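Local coordinates for ABC transporter periplasmic peptide-binding protein (Pseudoalteromonas, PDB 4QFL), which binds dipeptides, here Ala-Phe, and probably delivers them as the periplasmic receptor of an ABC-type peptide importer, at residues 57-62 with 211-216. Residues are numbered along the deposited sequence; the frame is centred on the assembly and turned at random.
Sequences ANQLYD and GPYIYK
Two backbone hydrogen bonds join Q59 and L60, at the end of a helix, to G211 and Y213. Y213 N gives its hydrogen to Q59 O at 2.8 Å. G211 N binds L60 O at 2.9 Å. Both acceptors are C-terminal carbonyls of the helix, so the incoming chain takes up bonding capacity that the helix itself no longer uses.

Weaker contacts to carbonyl oxygens surround these bonds. P212 CD lies 3.1 Å from Q59 O, with the proline ring against the carbonyls of N58 and Q59. L60 CA makes a nearly straight C-H...O contact to Y213 O at 3.5 Å. The backbones also pack closely: G211 CA lies against L60 and Y61, 3.6 Å from Y61 N.

Side chains add van der Waals contacts. L60 CG stands anti to its carbonyl carbon (chi1 -64°), and the CD2 methyl packs over the backbone of Y213 to Y215. It comes within 3.2 Å of Y213 O and touches Y215 CB at 4.4 Å. Q59 CB meets the Y213 ring at CD2, 3.9 Å away.

D62 OD2 is hydrogen-bonded to T210 OG1 and W233 NE1, and OD1 to Y232 OH. The Y213 hydroxyl bonds to L529 O, and that of Y61 to F42 O. The contact is buried, and the N58 side chain lies about 11 Å from the bound alanine. It ties the end of helix 50-60 to the start of strand 213-219, with F226 of strand 223-228 touching L60 and Y213, and L242 of strand 241-246 touching Q59 and Y213.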
loop_
_atom_site.group_PDB
_atom_site.type_symbol
_atom_site.label_atom_id
_atom_site.label_comp_id
_atom_site.label_asym_id
_atom_site.label_seq_id
_atom_site.Cartn_x
_atom_site.Cartn_y
_atom_site.Cartn_z
ATOM N N ALA A 57 -9.083 -4.993 5.560
ATOM C CA ALA A 57 -9.813 -4.517 4.385
ATOM C C ALA A 57 -10.745 -5.540 3.740
ATOM O O ALA A 57 -11.956 -5.332 3.671
ATOM C CB ALA A 57 -8.836 -3.977 3.359
ATOM N N ASN A 58 -10.180 -6.650 3.269
ATOM C CA ASN A 58 -10.970 -7.669 2.591
ATOM C C ASN A 58 -11.763 -8.519 3.556
ATOM O O ASN A 58 -12.657 -9.248 3.136
ATOM C CB ASN A 58 -10.086 -8.583 1.736
ATOM C CG ASN A 58 -9.519 -7.881 0.539
ATOM O OD1 ASN A 58 -8.300 -7.823 0.354
ATOM N ND2 ASN A 58 -10.392 -7.337 -0.282
ATOM N N GLN A 59 -11.436 -8.435 4.841
ATOM C CA GLN A 59 -12.089 -9.278 5.833
ATOM C C GLN A 59 -13.355 -8.650 6.412
ATOM O O GLN A 59 -14.381 -9.307 6.522
ATOM C CB GLN A 59 -11.113 -9.655 6.944
ATOM C CG GLN A 59 -10.106 -10.738 6.556
ATOM C CD GLN A 59 -9.209 -10.337 5.407
ATOM O OE1 GLN A 59 -8.405 -9.409 5.523
ATOM N NE2 GLN A 59 -9.336 -11.036 4.288
ATOM N N LEU A 60 -13.290 -7.377 6.779
ATOM C CA LEU A 60 -14.423 -6.734 7.433
ATOM C C LEU A 60 -15.317 -5.980 6.481
ATOM O O LEU A 60 -16.446 -5.654 6.831
ATOM C CB LEU A 60 -13.938 -5.765 8.506
ATOM C CG LEU A 60 -13.193 -6.351 9.691
ATOM C CD1 LEU A 60 -12.567 -5.228 10.472
ATOM C CD2 LEU A 60 -14.150 -7.140 10.561
ATOM N N TYR A 61 -14.810 -5.676 5.290
ATOM C CA TYR A 61 -15.478 -4.726 4.398
ATOM C C TYR A 61 -15.662 -5.214 2.959
ATOM O O TYR A 61 -15.101 -6.229 2.565
ATOM C CB TYR A 61 -14.684 -3.417 4.343
ATOM C CG TYR A 61 -14.537 -2.695 5.656
ATOM C CD1 TYR A 61 -15.604 -1.993 6.207
ATOM C CD2 TYR A 61 -13.318 -2.687 6.338
ATOM C CE1 TYR A 61 -15.467 -1.309 7.420
ATOM C CE2 TYR A 61 -13.172 -2.007 7.550
ATOM C CZ TYR A 61 -14.251 -1.320 8.081
ATOM O OH TYR A 61 -14.113 -0.656 9.278
ATOM N N ASP A 62 -16.451 -4.469 2.185
ATOM C CA ASP A 62 -16.475 -4.598 0.733
ATOM C C ASP A 62 -16.349 -3.218 0.115
ATOM O O ASP A 62 -16.702 -2.225 0.740
ATOM C CB ASP A 62 -17.786 -5.212 0.236
ATOM C CG ASP A 62 -18.046 -6.598 0.797
ATOM O OD1 ASP A 62 -17.420 -7.562 0.317
ATOM O OD2 ASP A 62 -18.911 -6.723 1.689
ATOM N N GLY A 211 -18.490 -6.948 5.236
ATOM C CA GLY A 211 -17.567 -7.979 4.799
ATOM C C GLY A 211 -17.813 -9.340 5.404
ATOM O O GLY A 211 -18.675 -9.493 6.273
ATOM N N PRO A 212 -17.041 -10.342 4.955
ATOM C CA PRO A 212 -17.196 -11.759 5.334
ATOM C C PRO A 212 -16.931 -12.073 6.807
ATOM O O PRO A 212 -17.372 -13.117 7.275
ATOM C CB PRO A 212 -16.166 -12.476 4.451
ATOM C CG PRO A 212 -15.169 -11.437 4.099
ATOM C CD PRO A 212 -15.956 -10.152 3.979
ATOM N N TYR A 213 -16.213 -11.204 7.514
ATOM C CA TYR A 213 -15.944 -11.420 8.932
ATOM C C TYR A 213 -16.287 -10.189 9.740
ATOM O O TYR A 213 -16.323 -9.081 9.220
ATOM C CB TYR A 213 -14.488 -11.820 9.156
ATOM C CG TYR A 213 -14.065 -12.980 8.293
ATOM C CD1 TYR A 213 -14.281 -14.298 8.703
ATOM C CD2 TYR A 213 -13.459 -12.764 7.062
ATOM C CE1 TYR A 213 -13.895 -15.374 7.911
ATOM C CE2 TYR A 213 -13.072 -13.832 6.260
ATOM C CZ TYR A 213 -13.295 -15.136 6.691
ATOM O OH TYR A 213 -12.908 -16.197 5.899
ATOM N N ILE A 214 -16.536 -10.397 11.027
ATOM C CA ILE A 214 -17.007 -9.351 11.915
ATOM C C ILE A 214 -16.005 -9.166 13.027
ATOM O O ILE A 214 -15.369 -10.124 13.458
ATOM C CB ILE A 214 -18.362 -9.731 12.540
ATOM C CG1 ILE A 214 -19.357 -10.094 11.441
ATOM C CG2 ILE A 214 -18.893 -8.609 13.415
ATOM C CD1 ILE A 214 -20.710 -10.497 11.966
ATOM N N TYR A 215 -15.862 -7.937 13.494
ATOM C CA TYR A 215 -14.956 -7.635 14.600
ATOM C C TYR A 215 -15.421 -8.265 15.916
ATOM O O TYR A 215 -16.584 -8.116 16.314
ATOM C CB TYR A 215 -14.821 -6.122 14.761
ATOM C CG TYR A 215 -14.014 -5.684 15.957
ATOM C CD1 TYR A 215 -14.593 -5.615 17.219
ATOM C CD2 TYR A 215 -12.681 -5.314 15.821
ATOM C CE1 TYR A 215 -13.864 -5.202 18.316
ATOM C CE2 TYR A 215 -11.942 -4.900 16.915
ATOM C CZ TYR A 215 -12.545 -4.844 18.158
ATOM O OH TYR A 215 -11.825 -4.434 19.251
ATOM N N LYS A 216 -14.508 -8.967 16.585
ATOM C CA LYS A 216 -14.774 -9.528 17.913
ATOM C C LYS A 216 -13.880 -8.902 18.993
ATOM O O LYS A 216 -14.375 -8.381 19.992
ATOM C CB LYS A 216 -14.609 -11.051 17.892
ATOM C CG LYS A 216 -14.865 -11.734 19.217
ATOM C CD LYS A 216 -16.315 -11.599 19.647
ATOM C CE LYS A 216 -16.527 -12.097 21.083
ATOM N NZ LYS A 216 -16.222 -13.550 21.245
#